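Long-range contacts in biuret hydrolase (Pseudomonas sp., PDB 6C62), which hydrolyses 1-carboxybiuret to urea-1,3-dicarboxylate and ammonia in the bacterial degradation of atrazine: residues E5-I10 with P64-L69; R14-D19 with A52-R57; T137-D142 with S180-W185; G144-G149 with I374-I379; V289-A294 with N358-D363. All blocks are in the same frame, centred on the assembly; numbering follows the deposited sequence.

Interaction 1 (E5-I10 with P64-L69); sequences EIIEGI and PPLAGL
The flat groups in this contact are peptide carbonyls of the loop 64-69, and isoleucines of the helix press on them: Ile7 on that of Pro65, Ile10 on those of Ala67 and Gly68. No aromatic ring takes part. Ile7 CD1 comes to 3.6 Å from Pro65 O, and its other branch, CG2, also lies near that oxygen. Ile10 CD1 lies 3.7 Å from Gly68 O and equally close to Gly68 CA, a fit that depends on the absence of a side chain there. Gly68 is the third residue of a type II turn from Leu66 to Leu69, with the positive phi of 90° that suits glycine. A type I turn from Pro64 to Ala67 precedes it, so two overlapping turns present the carbonyls to the helix.

The rest is aliphatic. Ile7 CD1 meets Leu66 CD2 at 4.1 Å, and Leu69 CD1 is shared by Ile6 and Ile7. Ile6 and Leu69 cross at about a right angle, with Ile6 CG2 4.1 Å from Leu69 CD1. Ile7 CG1 stands anti to its carbonyl carbon (chi1 -74°), which carries CD1 over to the loop. No direct hydrogen bond joins the segments. A water donates to Ile7 O at 2.9 Å and to Ala67 O at 2.7 Å, bridging the two backbones.

Helix 216-226 continues the apolar layer through Leu221, which touches both Ile7 and Leu66, while Val20 of helix 17-35 lies against Ile6 and Ile10. The contact thus joins the N-terminal helix 3-11 to the loop that leads from helix 43-58 into strand 70-74.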
# COMPACT_ATOMS: atom_id res chain seq x y z
N GLU A 5 19.40 -24.01 -30.50
CA GLU A 5 19.53 -24.64 -31.80
C GLU A 5 18.48 -24.13 -32.79
O GLU A 5 18.80 -23.88 -33.93
CB GLU A 5 19.38 -26.15 -31.64
CG GLU A 5 19.85 -26.87 -32.86
CD GLU A 5 20.04 -28.38 -32.68
OE1 GLU A 5 19.88 -28.94 -31.53
OE2 GLU A 5 20.36 -29.00 -33.74
N ILE A 6 17.23 -23.95 -32.34
CA ILE A 6 16.21 -23.35 -33.20
C ILE A 6 16.64 -21.99 -33.71
O ILE A 6 16.53 -21.68 -34.90
CB ILE A 6 14.86 -23.19 -32.48
CG1 ILE A 6 14.24 -24.55 -32.24
CG2 ILE A 6 13.90 -22.40 -33.36
CD1 ILE A 6 13.20 -24.64 -31.13
N ILE A 7 17.08 -21.14 -32.81
CA ILE A 7 17.50 -19.79 -33.17
C ILE A 7 18.68 -19.81 -34.15
O ILE A 7 18.74 -19.02 -35.10
CB ILE A 7 17.87 -18.98 -31.91
CG1 ILE A 7 16.59 -18.58 -31.15
CG2 ILE A 7 18.70 -17.72 -32.20
CD1 ILE A 7 16.86 -18.25 -29.70
N GLU A 8 19.61 -20.72 -33.90
CA GLU A 8 20.80 -20.88 -34.74
C GLU A 8 20.43 -21.36 -36.13
O GLU A 8 21.02 -20.91 -37.10
CB GLU A 8 21.78 -21.87 -34.03
CG GLU A 8 22.77 -22.65 -34.91
CD GLU A 8 23.79 -21.76 -35.60
OE1 GLU A 8 23.92 -20.56 -35.16
OE2 GLU A 8 24.47 -22.28 -36.56
N GLY A 9 19.50 -22.30 -36.22
CA GLY A 9 18.99 -22.82 -37.50
C GLY A 9 18.38 -21.73 -38.39
O GLY A 9 18.56 -21.74 -39.65
N ILE A 10 17.63 -20.83 -37.78
CA ILE A 10 17.06 -19.72 -38.53
C ILE A 10 18.09 -18.66 -38.91
O ILE A 10 18.12 -18.18 -40.05
CB ILE A 10 15.89 -19.10 -37.78
CG1 ILE A 10 14.75 -20.11 -37.72
CG2 ILE A 10 15.42 -17.80 -38.46
CD1 ILE A 10 13.75 -19.83 -36.63
N PRO A 64 17.30 -10.17 -34.76
CA PRO A 64 17.26 -9.97 -33.32
C PRO A 64 17.39 -11.34 -32.56
O PRO A 64 17.37 -12.44 -33.19
CB PRO A 64 15.94 -9.21 -33.11
CG PRO A 64 15.09 -9.75 -34.22
CD PRO A 64 16.02 -9.87 -35.39
N PRO A 65 17.64 -11.28 -31.26
CA PRO A 65 18.11 -12.47 -30.54
C PRO A 65 17.13 -13.62 -30.42
O PRO A 65 17.58 -14.76 -30.18
CB PRO A 65 18.38 -11.94 -29.13
CG PRO A 65 18.35 -10.52 -29.25
CD PRO A 65 17.62 -10.08 -30.43
N LEU A 66 15.85 -13.37 -30.57
CA LEU A 66 14.85 -14.47 -30.56
C LEU A 66 14.24 -14.71 -31.94
O LEU A 66 13.15 -15.27 -32.05
CB LEU A 66 13.74 -14.18 -29.55
CG LEU A 66 14.22 -14.05 -28.07
CD1 LEU A 66 13.05 -13.80 -27.14
CD2 LEU A 66 14.95 -15.26 -27.60
N ALA A 67 14.92 -14.31 -33.00
CA ALA A 67 14.32 -14.32 -34.34
C ALA A 67 13.81 -15.67 -34.78
O ALA A 67 14.57 -16.62 -34.93
CB ALA A 67 15.30 -13.79 -35.39
N GLY A 68 12.50 -15.75 -34.94
CA GLY A 68 11.82 -16.93 -35.44
C GLY A 68 11.38 -17.92 -34.37
O GLY A 68 10.78 -18.94 -34.70
N LEU A 69 11.66 -17.64 -33.10
CA LEU A 69 11.40 -18.60 -32.00
C LEU A 69 9.90 -18.62 -31.69
O LEU A 69 9.32 -17.61 -31.36
CB LEU A 69 12.19 -18.22 -30.76
CG LEU A 69 12.11 -19.25 -29.62
CD1 LEU A 69 13.01 -20.44 -29.90
CD2 LEU A 69 12.50 -18.69 -28.30
O HOH W 1 17.25 -16.57 -35.30

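Interaction 2 (R14-D19 with A52-R57); sequences RTSARD and AIDVRR
Asp54 and Ala17 bury the most surface here: the carboxylate of Asp54 reaches from helix 43-58 to two successive backbone N-H groups at the start of helix 17-35. Ala17 N donates to Asp54 OD1 at 2.7 Å with an N-H...O angle of 155°, and Arg18 N donates to Asp54 OD2 at 3.0 Å with nearly the same angle. Each oxygen uses its syn lone pair, so the carboxylate sits as a two-pronged acceptor and its rotation is fixed by both bonds. Its CG lies anti to the carbonyl carbon of Asp54 (chi1 -63°), which carries the group to the first turn of helix 17-35.

Ser16 is the N-cap of helix 17-35, and Asp54 of helix 43-58 adds acceptors for the helix's first N-H groups. Ser16 OG accepts from Asp19 N at 2.9 Å, so Asp54 and Ser16 between them satisfy the backbone N-H groups of Ala17, Arg18 and Asp19. The negative charge of Asp54 at this helix end would probably be stabilised by the helix dipole. Ser16 CB also touches the carboxylate, 3.7 Å from Asp54 OD1.

Ala17 points at the other helix, and its methyl group does two jobs. On the polar side Ala17 CB packs 3.3 Å from Asp54 OD1; on the apolar side it meets Ile53 CG2 at 3.9 Å. Ile53 also touches Ala67 in the loop beyond helix 43-58. Arg18 touches Asp54 with its CB, 3.4 Å from Asp54 OD2, but its guanidinium group leads away to salt bridges with Glu22 and with Asp51.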
# COMPACT_ATOMS: atom_id res chain seq x y z
N ARG A 14 19.72 -22.62 -42.26
CA ARG A 14 19.39 -24.04 -42.35
C ARG A 14 17.88 -24.29 -42.39
O ARG A 14 17.42 -25.23 -43.05
CB ARG A 14 19.96 -24.83 -41.18
CG ARG A 14 19.41 -26.29 -41.12
CD ARG A 14 19.70 -27.07 -39.81
NE ARG A 14 18.99 -26.48 -38.67
CZ ARG A 14 17.71 -26.70 -38.42
NH1 ARG A 14 17.02 -27.54 -39.18
NH2 ARG A 14 17.12 -26.10 -37.40
N THR A 15 17.10 -23.48 -41.70
CA THR A 15 15.67 -23.62 -41.81
C THR A 15 15.08 -22.23 -41.88
O THR A 15 15.61 -21.27 -41.28
CB THR A 15 15.11 -24.44 -40.62
OG1 THR A 15 13.68 -24.61 -40.73
CG2 THR A 15 15.41 -23.73 -39.36
N SER A 16 13.96 -22.08 -42.60
CA SER A 16 13.25 -20.84 -42.60
C SER A 16 12.41 -20.71 -41.31
O SER A 16 12.00 -21.71 -40.68
CB SER A 16 12.36 -20.74 -43.82
OG SER A 16 11.22 -21.57 -43.74
N ALA A 17 12.16 -19.47 -40.93
CA ALA A 17 11.28 -19.21 -39.80
C ALA A 17 9.87 -19.74 -40.08
O ALA A 17 9.18 -20.27 -39.19
CB ALA A 17 11.26 -17.71 -39.47
N ARG A 18 9.42 -19.57 -41.32
CA ARG A 18 8.11 -20.08 -41.69
C ARG A 18 8.04 -21.60 -41.51
O ARG A 18 7.02 -22.11 -41.02
CB ARG A 18 7.74 -19.65 -43.12
CG ARG A 18 6.40 -20.13 -43.66
CD ARG A 18 5.29 -19.55 -42.79
NE ARG A 18 3.98 -19.98 -43.22
CZ ARG A 18 3.26 -19.44 -44.19
NH1 ARG A 18 2.07 -19.99 -44.49
NH2 ARG A 18 3.67 -18.36 -44.84
N ASP A 19 9.07 -22.34 -41.88
CA ASP A 19 9.06 -23.81 -41.63
C ASP A 19 9.03 -24.18 -40.15
O ASP A 19 8.38 -25.16 -39.75
CB ASP A 19 10.30 -24.51 -42.26
CG ASP A 19 10.20 -24.64 -43.80
OD1 ASP A 19 9.12 -24.41 -44.38
OD2 ASP A 19 11.21 -25.01 -44.42
N ALA A 52 7.87 -12.31 -41.92
CA ALA A 52 8.63 -11.06 -41.75
C ALA A 52 10.08 -11.28 -41.33
O ALA A 52 10.98 -10.55 -41.76
CB ALA A 52 7.92 -10.11 -40.77
N ILE A 53 10.33 -12.26 -40.47
CA ILE A 53 11.70 -12.62 -40.10
C ILE A 53 12.47 -13.15 -41.36
O ILE A 53 13.63 -12.77 -41.58
CB ILE A 53 11.72 -13.72 -39.00
CG1 ILE A 53 11.17 -13.21 -37.66
CG2 ILE A 53 13.13 -14.32 -38.83
CD1 ILE A 53 11.95 -12.07 -37.07
N ASP A 54 11.85 -14.02 -42.16
CA ASP A 54 12.49 -14.51 -43.40
C ASP A 54 12.79 -13.34 -44.37
O ASP A 54 13.88 -13.27 -44.93
CB ASP A 54 11.70 -15.62 -44.10
CG ASP A 54 11.56 -16.92 -43.24
OD1 ASP A 54 12.57 -17.26 -42.49
OD2 ASP A 54 10.41 -17.57 -43.28
N VAL A 55 11.90 -12.37 -44.49
CA VAL A 55 12.20 -11.18 -45.29
C VAL A 55 13.44 -10.41 -44.78
O VAL A 55 14.32 -10.04 -45.62
CB VAL A 55 10.97 -10.27 -45.43
CG1 VAL A 55 11.30 -8.82 -45.86
CG2 VAL A 55 9.97 -10.96 -46.35
N ARG A 56 13.55 -10.22 -43.46
CA ARG A 56 14.68 -9.53 -42.91
C ARG A 56 15.99 -10.26 -43.13
O ARG A 56 17.05 -9.66 -43.44
CB ARG A 56 14.50 -9.24 -41.40
CG ARG A 56 13.41 -8.19 -41.16
CD ARG A 56 12.89 -8.14 -39.73
NE ARG A 56 13.84 -7.48 -38.87
CZ ARG A 56 13.72 -7.42 -37.54
NH1 ARG A 56 12.68 -7.98 -36.93
NH2 ARG A 56 14.65 -6.80 -36.82
N ARG A 57 15.95 -11.56 -42.91
CA ARG A 57 17.13 -12.40 -43.15
C ARG A 57 17.58 -12.34 -44.61
O ARG A 57 18.77 -12.17 -44.85
CB ARG A 57 16.87 -13.86 -42.78
CG ARG A 57 18.17 -14.61 -42.65
CD ARG A 57 18.01 -16.11 -42.63
NE ARG A 57 19.37 -16.60 -42.50
CZ ARG A 57 20.25 -16.79 -43.49
NH1 ARG A 57 19.88 -16.66 -44.77
NH2 ARG A 57 21.49 -17.14 -43.19

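Interaction 3 (T137-D142 with S180-W185); sequences TRNPHD and SLCGVW
Asn139 and His141 each place a side-chain N-H on a backbone carbonyl at the C-terminal end of helix 176-182. Asn139 ND2 donates to Leu181 O at 2.9 Å; the oxygen lies in the amide plane, but the donor stands well above the plane of the Leu181 carbonyl. His141 NE2 donates to Cys182 O at 2.8 Å, with the oxygen at the ring edge and an N-H...O angle of only 130°. The same nitrogen also makes a weak bond to a water that donates to Gly183 O. Beside these bonds, Pro140 CD rests against Cys182 SG at 4.4 Å.

One turn carries both donors. Asn139 OD1 accepts from His141 N at 2.9 Å on an in-plane lone pair, an Asx turn lying within the type I turn from Asn139 to Asp142. It holds the Asn139 amide with its ND2 facing the helix. Outside the turn, ND2 also donates to Ile146 O, and the His141 ring meets Trp417 edge-to-face.

Gly183, with positive phi, ends the helix and leads the chain toward strand 185-188 of the central sheet. The contact thus ties the turn at the end of strand 135-139 to the helix that follows Ser174, probably the acylated serine, while Ala159 of helix 152-159 packs on Pro140.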
# COMPACT_ATOMS: atom_id res chain seq x y z
N THR A 137 -5.94 -29.09 -18.30
CA THR A 137 -4.70 -29.35 -19.06
C THR A 137 -4.05 -30.61 -18.51
O THR A 137 -3.97 -30.77 -17.30
CB THR A 137 -3.76 -28.16 -18.99
OG1 THR A 137 -4.36 -27.06 -19.68
CG2 THR A 137 -2.43 -28.46 -19.66
N ARG A 138 -3.55 -31.48 -19.38
CA ARG A 138 -3.03 -32.78 -18.94
C ARG A 138 -1.52 -32.80 -19.02
O ARG A 138 -0.91 -32.27 -19.96
CB ARG A 138 -3.63 -33.92 -19.75
CG ARG A 138 -5.15 -34.04 -19.63
CD ARG A 138 -5.73 -35.19 -20.49
NE ARG A 138 -7.17 -35.27 -20.22
CZ ARG A 138 -7.72 -35.97 -19.22
NH1 ARG A 138 -7.02 -36.75 -18.39
NH2 ARG A 138 -9.05 -35.84 -19.03
N ASN A 139 -0.89 -33.46 -18.05
CA ASN A 139 0.56 -33.57 -18.02
C ASN A 139 1.04 -34.41 -19.18
O ASN A 139 0.66 -35.58 -19.29
CB ASN A 139 0.98 -34.21 -16.71
CG ASN A 139 2.41 -33.98 -16.39
OD1 ASN A 139 3.28 -34.30 -17.20
ND2 ASN A 139 2.68 -33.41 -15.20
N PRO A 140 1.93 -33.88 -20.04
CA PRO A 140 2.42 -34.69 -21.15
C PRO A 140 3.24 -35.89 -20.75
O PRO A 140 3.33 -36.79 -21.54
CB PRO A 140 3.31 -33.69 -21.93
CG PRO A 140 2.74 -32.39 -21.61
CD PRO A 140 2.38 -32.50 -20.17
N HIS A 141 3.80 -35.93 -19.55
CA HIS A 141 4.51 -37.15 -19.09
C HIS A 141 3.56 -38.25 -18.59
O HIS A 141 3.98 -39.42 -18.45
CB HIS A 141 5.53 -36.83 -17.99
CG HIS A 141 6.55 -35.82 -18.42
ND1 HIS A 141 7.38 -36.01 -19.49
CD2 HIS A 141 6.78 -34.55 -17.99
CE1 HIS A 141 8.15 -34.94 -19.66
NE2 HIS A 141 7.79 -34.03 -18.77
N ASP A 142 2.32 -37.89 -18.27
CA ASP A 142 1.30 -38.87 -17.88
C ASP A 142 -0.02 -38.15 -17.89
O ASP A 142 -0.35 -37.38 -16.94
CB ASP A 142 1.63 -39.45 -16.52
CG ASP A 142 0.57 -40.44 -15.99
OD1 ASP A 142 -0.56 -40.51 -16.51
OD2 ASP A 142 0.86 -41.14 -14.99
N SER A 180 7.68 -27.38 -12.06
CA SER A 180 7.97 -28.59 -11.26
C SER A 180 7.27 -29.84 -11.80
O SER A 180 7.90 -30.89 -12.04
CB SER A 180 7.58 -28.38 -9.83
OG SER A 180 7.94 -29.45 -8.98
N LEU A 181 5.95 -29.73 -11.92
CA LEU A 181 5.13 -30.83 -12.29
C LEU A 181 5.26 -31.31 -13.74
O LEU A 181 5.13 -32.52 -13.97
CB LEU A 181 3.70 -30.59 -11.91
CG LEU A 181 3.43 -30.28 -10.45
CD1 LEU A 181 1.95 -30.39 -10.17
CD2 LEU A 181 4.19 -31.22 -9.54
N CYS A 182 5.57 -30.40 -14.67
CA CYS A 182 5.78 -30.74 -16.09
C CYS A 182 7.25 -31.05 -16.44
O CYS A 182 7.54 -31.47 -17.58
CB CYS A 182 5.25 -29.64 -16.99
SG CYS A 182 3.46 -29.58 -17.04
N GLY A 183 8.17 -30.82 -15.52
CA GLY A 183 9.54 -31.03 -15.83
C GLY A 183 10.12 -30.06 -16.84
O GLY A 183 10.86 -30.47 -17.74
N VAL A 184 9.87 -28.76 -16.64
CA VAL A 184 10.46 -27.77 -17.51
C VAL A 184 11.02 -26.64 -16.64
O VAL A 184 10.90 -26.67 -15.42
CB VAL A 184 9.43 -27.21 -18.52
CG1 VAL A 184 8.83 -28.33 -19.39
CG2 VAL A 184 8.30 -26.45 -17.81
N TRP A 185 11.69 -25.70 -17.30
CA TRP A 185 12.36 -24.61 -16.62
C TRP A 185 11.37 -23.46 -16.40
O TRP A 185 10.54 -23.19 -17.25
CB TRP A 185 13.57 -24.08 -17.42
CG TRP A 185 14.69 -25.03 -17.49
CD1 TRP A 185 14.87 -26.06 -18.40
CD2 TRP A 185 15.82 -25.06 -16.62
NE1 TRP A 185 16.05 -26.72 -18.13
CE2 TRP A 185 16.65 -26.13 -17.05
CE3 TRP A 185 16.18 -24.33 -15.49
CZ2 TRP A 185 17.83 -26.46 -16.39
CZ3 TRP A 185 17.35 -24.67 -14.85
CH2 TRP A 185 18.16 -25.71 -15.31
O HOH W 2 10.28 -32.55 -19.53

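Interaction 4 (G144-G149 with I374-I379); sequences GRIAGG and ISAPAI
Ile146 and Pro377 lean obliquely across each other, the end of the isoleucine, CD1, resting 3.7 Å from Pro377 CD. Ile146 CG1 lies between its backbone N and carbonyl carbon (chi1 68°), which turns CD1 to the proline ring and leaves CG2 for Ile379, whose CG1 is 3.9 Å away. Ala376 points toward the other segment, its CB 4.1 Å from Ile146 CG1. Arg145 turns away overall, yet its CB still touches Ala376. Its chain runs extended from CG to NE, bringing NH1 2.8 Å from Ala376 O in a weak bond bent to 127°, with Pro377 CA at the guanidinium edge. NE is engaged by Asp142 in a salt bridge.

Along the backbone, a single beta bridge pairs Arg145 with Ala378. Ile379 N donates to Gly144 O at 2.9 Å, and Ile146 N to Pro377 O at 3.0 Å. The touching parts run 114° apart, consistent with a pairing limited to one bridge. It joins the loop after strand 135-139, which leads to Ser150 of the probable charge relay, to the loop after strand 366-370. The chemistry implies a junction fixed mainly by straight backbone bonds and flanked by apolar contacts, with the arginine's charge answered chiefly by Asp142.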
# COMPACT_ATOMS: atom_id res chain seq x y z
N GLY A 144 -3.02 -38.83 -17.29
CA GLY A 144 -3.99 -38.93 -16.20
C GLY A 144 -3.63 -38.01 -15.01
O GLY A 144 -4.35 -37.96 -14.01
N ARG A 145 -2.52 -37.29 -15.12
CA ARG A 145 -2.02 -36.43 -14.01
C ARG A 145 -2.11 -34.94 -14.38
O ARG A 145 -2.13 -34.56 -15.55
CB ARG A 145 -0.61 -36.84 -13.65
CG ARG A 145 -0.54 -38.27 -13.08
CD ARG A 145 0.86 -38.58 -12.78
NE ARG A 145 1.06 -39.90 -12.20
CZ ARG A 145 0.82 -40.23 -10.92
NH1 ARG A 145 0.28 -39.37 -10.05
NH2 ARG A 145 1.09 -41.45 -10.52
N ILE A 146 -2.19 -34.11 -13.36
CA ILE A 146 -2.26 -32.65 -13.56
C ILE A 146 -0.94 -32.09 -14.12
O ILE A 146 0.15 -32.60 -13.85
CB ILE A 146 -2.63 -31.89 -12.27
CG1 ILE A 146 -1.53 -31.98 -11.23
CG2 ILE A 146 -3.97 -32.37 -11.72
CD1 ILE A 146 -1.74 -31.04 -10.05
N ALA A 147 -1.07 -31.01 -14.87
CA ALA A 147 0.05 -30.21 -15.32
C ALA A 147 0.51 -29.21 -14.24
O ALA A 147 1.53 -28.61 -14.37
CB ALA A 147 -0.34 -29.45 -16.55
N GLY A 148 -0.26 -29.00 -13.19
CA GLY A 148 0.06 -27.98 -12.23
C GLY A 148 -0.64 -26.73 -12.71
O GLY A 148 -1.41 -26.78 -13.69
N GLY A 149 -0.41 -25.64 -12.01
CA GLY A 149 -1.14 -24.42 -12.27
C GLY A 149 -0.69 -23.30 -11.37
O GLY A 149 0.19 -23.51 -10.51
N ILE A 374 5.21 -32.81 -3.62
CA ILE A 374 5.18 -34.05 -4.33
C ILE A 374 5.13 -33.78 -5.87
O ILE A 374 4.90 -32.63 -6.31
CB ILE A 374 3.88 -34.84 -3.97
CG1 ILE A 374 2.62 -34.00 -4.23
CG2 ILE A 374 3.83 -35.25 -2.50
CD1 ILE A 374 1.35 -34.80 -4.33
N SER A 375 5.30 -34.83 -6.66
CA SER A 375 5.09 -34.77 -8.11
C SER A 375 3.61 -34.80 -8.46
O SER A 375 2.77 -34.97 -7.57
CB SER A 375 5.82 -35.94 -8.78
OG SER A 375 7.20 -35.69 -8.71
N ALA A 376 3.28 -34.68 -9.75
CA ALA A 376 1.93 -34.44 -10.16
C ALA A 376 0.93 -35.52 -9.68
O ALA A 376 1.12 -36.68 -9.98
CB ALA A 376 1.86 -34.31 -11.67
N PRO A 377 -0.11 -35.12 -8.92
CA PRO A 377 -1.15 -36.06 -8.58
C PRO A 377 -2.13 -36.29 -9.74
O PRO A 377 -2.07 -35.57 -10.79
CB PRO A 377 -1.81 -35.40 -7.39
CG PRO A 377 -1.63 -33.96 -7.60
CD PRO A 377 -0.24 -33.87 -8.15
N ALA A 378 -2.99 -37.30 -9.58
CA ALA A 378 -4.03 -37.59 -10.58
C ALA A 378 -4.98 -36.41 -10.72
O ALA A 378 -5.30 -35.74 -9.77
CB ALA A 378 -4.85 -38.86 -10.15
N ILE A 379 -5.46 -36.19 -11.93
CA ILE A 379 -6.55 -35.30 -12.18
C ILE A 379 -7.74 -35.73 -11.32
O ILE A 379 -8.02 -36.88 -11.25
CB ILE A 379 -6.91 -35.31 -13.67
CG1 ILE A 379 -5.87 -34.49 -14.44
CG2 ILE A 379 -8.35 -34.77 -13.91
CD1 ILE A 379 -5.81 -34.80 -15.91

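Interaction 5 (V289-A294 with N358-D363); sequences VMWPDA and NALFRD
Trp291 and Leu360 come closest in backbone, their CA atoms 7.6 Å apart, where the chain leaving an edge strand passes the end of a helix. Val289 lies on strand 288-289, an outermost strand, within this chain, of the large mixed sheet at the centre of this amidase fold, and the chain runs on irregularly to helix 294-312. On the other side the last turn of helix 340-360 leads into a type I turn from Leu360 to Asp363. No hydrogen bond links the two segments.

Leu360 carries most of the contact. Its CG is anti to the backbone N (chi1 179°), which pushes the two methyl groups forward into the opposing segment, and they divide the work. CD1 takes Val289 CG1 at 3.9 Å and lies near the Met290 carbonyl. CD2 takes Pro292 CD at 3.8 Å and Trp291 CE3 at 4.0 Å. The leucine and the indole cross at about a right angle. Pro292 CD also lies over one indole face, toward its rim, so proline and leucine both bear on the tryptophan.

Leu367 of the neighbouring strand 366-370 touches Val289, Leu360 and Phe361, which joins the contact to the sheet. The polar end of the indole is bound back to the same helix, Trp291 NE1 donating to Tyr353 OH. On the six-membered ring of the indole, Trp291 CZ3 meets Phe361 CE2 at 4.0 Å.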
# COMPACT_ATOMS: atom_id res chain seq x y z
N VAL A 289 19.81 -23.87 6.37
CA VAL A 289 19.52 -22.49 6.72
C VAL A 289 17.99 -22.40 7.03
O VAL A 289 17.17 -22.98 6.31
CB VAL A 289 19.79 -21.59 5.50
CG1 VAL A 289 19.42 -20.15 5.75
CG2 VAL A 289 21.21 -21.69 5.09
N MET A 290 17.61 -21.66 8.07
CA MET A 290 16.19 -21.41 8.35
C MET A 290 15.74 -20.11 7.68
O MET A 290 16.36 -19.10 7.82
CB MET A 290 15.90 -21.40 9.85
CG MET A 290 16.37 -22.73 10.49
SD MET A 290 15.54 -24.23 9.79
CE MET A 290 14.14 -24.17 10.91
N TRP A 291 14.66 -20.19 6.93
CA TRP A 291 14.02 -19.02 6.33
C TRP A 291 13.22 -18.37 7.46
O TRP A 291 12.57 -19.08 8.25
CB TRP A 291 13.12 -19.49 5.20
CG TRP A 291 12.45 -18.40 4.40
CD1 TRP A 291 11.25 -17.85 4.67
CD2 TRP A 291 12.88 -17.84 3.18
NE1 TRP A 291 10.92 -16.96 3.71
CE2 TRP A 291 11.91 -16.91 2.79
CE3 TRP A 291 13.99 -18.02 2.38
CZ2 TRP A 291 12.00 -16.18 1.64
CZ3 TRP A 291 14.11 -17.26 1.22
CH2 TRP A 291 13.12 -16.34 0.85
N PRO A 292 13.29 -17.04 7.60
CA PRO A 292 12.51 -16.43 8.69
C PRO A 292 10.96 -16.55 8.54
O PRO A 292 10.39 -16.21 7.48
CB PRO A 292 12.97 -14.96 8.61
CG PRO A 292 13.18 -14.75 7.14
CD PRO A 292 13.94 -16.01 6.78
N ASP A 293 10.29 -17.01 9.58
CA ASP A 293 8.85 -16.97 9.69
C ASP A 293 8.14 -17.55 8.46
O ASP A 293 7.16 -16.97 7.97
CB ASP A 293 8.36 -15.52 9.86
CG ASP A 293 8.84 -14.87 11.16
OD1 ASP A 293 9.09 -15.59 12.14
OD2 ASP A 293 8.95 -13.62 11.19
N ALA A 294 8.57 -18.69 7.98
CA ALA A 294 8.10 -19.16 6.63
C ALA A 294 6.60 -19.48 6.65
O ALA A 294 5.88 -19.09 5.73
CB ALA A 294 8.88 -20.38 6.19
N ASN A 358 15.52 -9.77 3.47
CA ASN A 358 16.70 -9.01 2.99
C ASN A 358 17.93 -9.20 3.92
O ASN A 358 19.06 -9.28 3.43
CB ASN A 358 16.37 -7.52 2.78
CG ASN A 358 15.49 -7.30 1.54
OD1 ASN A 358 15.67 -7.94 0.52
ND2 ASN A 358 14.58 -6.34 1.62
N ALA A 359 17.70 -9.30 5.21
CA ALA A 359 18.77 -9.55 6.17
C ALA A 359 19.36 -10.95 6.02
O ALA A 359 20.59 -11.11 6.05
CB ALA A 359 18.34 -9.29 7.62
N LEU A 360 18.52 -11.96 5.81
CA LEU A 360 18.94 -13.33 5.55
C LEU A 360 19.88 -13.37 4.35
O LEU A 360 20.91 -14.05 4.40
CB LEU A 360 17.75 -14.23 5.20
CG LEU A 360 18.16 -15.70 4.89
CD1 LEU A 360 18.77 -16.32 6.10
CD2 LEU A 360 16.93 -16.49 4.54
N PHE A 361 19.52 -12.66 3.27
CA PHE A 361 20.38 -12.63 2.09
C PHE A 361 21.65 -11.78 2.15
O PHE A 361 22.41 -11.76 1.21
CB PHE A 361 19.58 -12.28 0.84
CG PHE A 361 18.82 -13.42 0.30
CD1 PHE A 361 19.48 -14.44 -0.38
CD2 PHE A 361 17.45 -13.50 0.44
CE1 PHE A 361 18.78 -15.53 -0.91
CE2 PHE A 361 16.76 -14.59 -0.09
CZ PHE A 361 17.43 -15.62 -0.76
N ARG A 362 21.90 -11.09 3.26
CA ARG A 362 23.22 -10.55 3.53
C ARG A 362 24.24 -11.65 3.83
O ARG A 362 25.42 -11.41 3.76
CB ARG A 362 23.15 -9.46 4.63
CG ARG A 362 22.43 -8.23 4.08
CD ARG A 362 22.69 -6.96 4.85
NE ARG A 362 21.73 -6.77 5.95
CZ ARG A 362 20.49 -6.26 5.83
NH1 ARG A 362 19.72 -6.15 6.92
NH2 ARG A 362 19.97 -5.89 4.64
N ASP A 363 23.81 -12.85 4.19
CA ASP A 363 24.69 -13.95 4.54
C ASP A 363 24.71 -15.05 3.45
O ASP A 363 25.50 -15.97 3.56
CB ASP A 363 24.25 -14.56 5.86
CG ASP A 363 24.19 -13.50 7.04
OD1 ASP A 363 24.94 -12.50 7.04
OD2 ASP A 363 23.35 -13.62 7.95

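Interactions 1 and 2 adjoin in the N-terminal region, centres 9 Å apart: interaction 2 uses helix 43-58, interaction 1 the loop after it, and Gly9 O with Thr15 N, probably a hydrogen bond, connects them. Both segments of interaction 2 fall in sequence between those of interaction 1, and this pair precedes the others. Interactions 3 and 4, centres 8 Å apart, alternate along the sequence and interlock through Asn139, whose backbone and side chain meet the 144-149 loop, near the probable catalytic serines. Interaction 5 falls in sequence between the segments of interaction 4, its centre 31 Å away at the strand 288-289 edge of the central sheet. Interactions 2 and 5, 48 Å apart between centres, lie on opposite sides of the chain's centre.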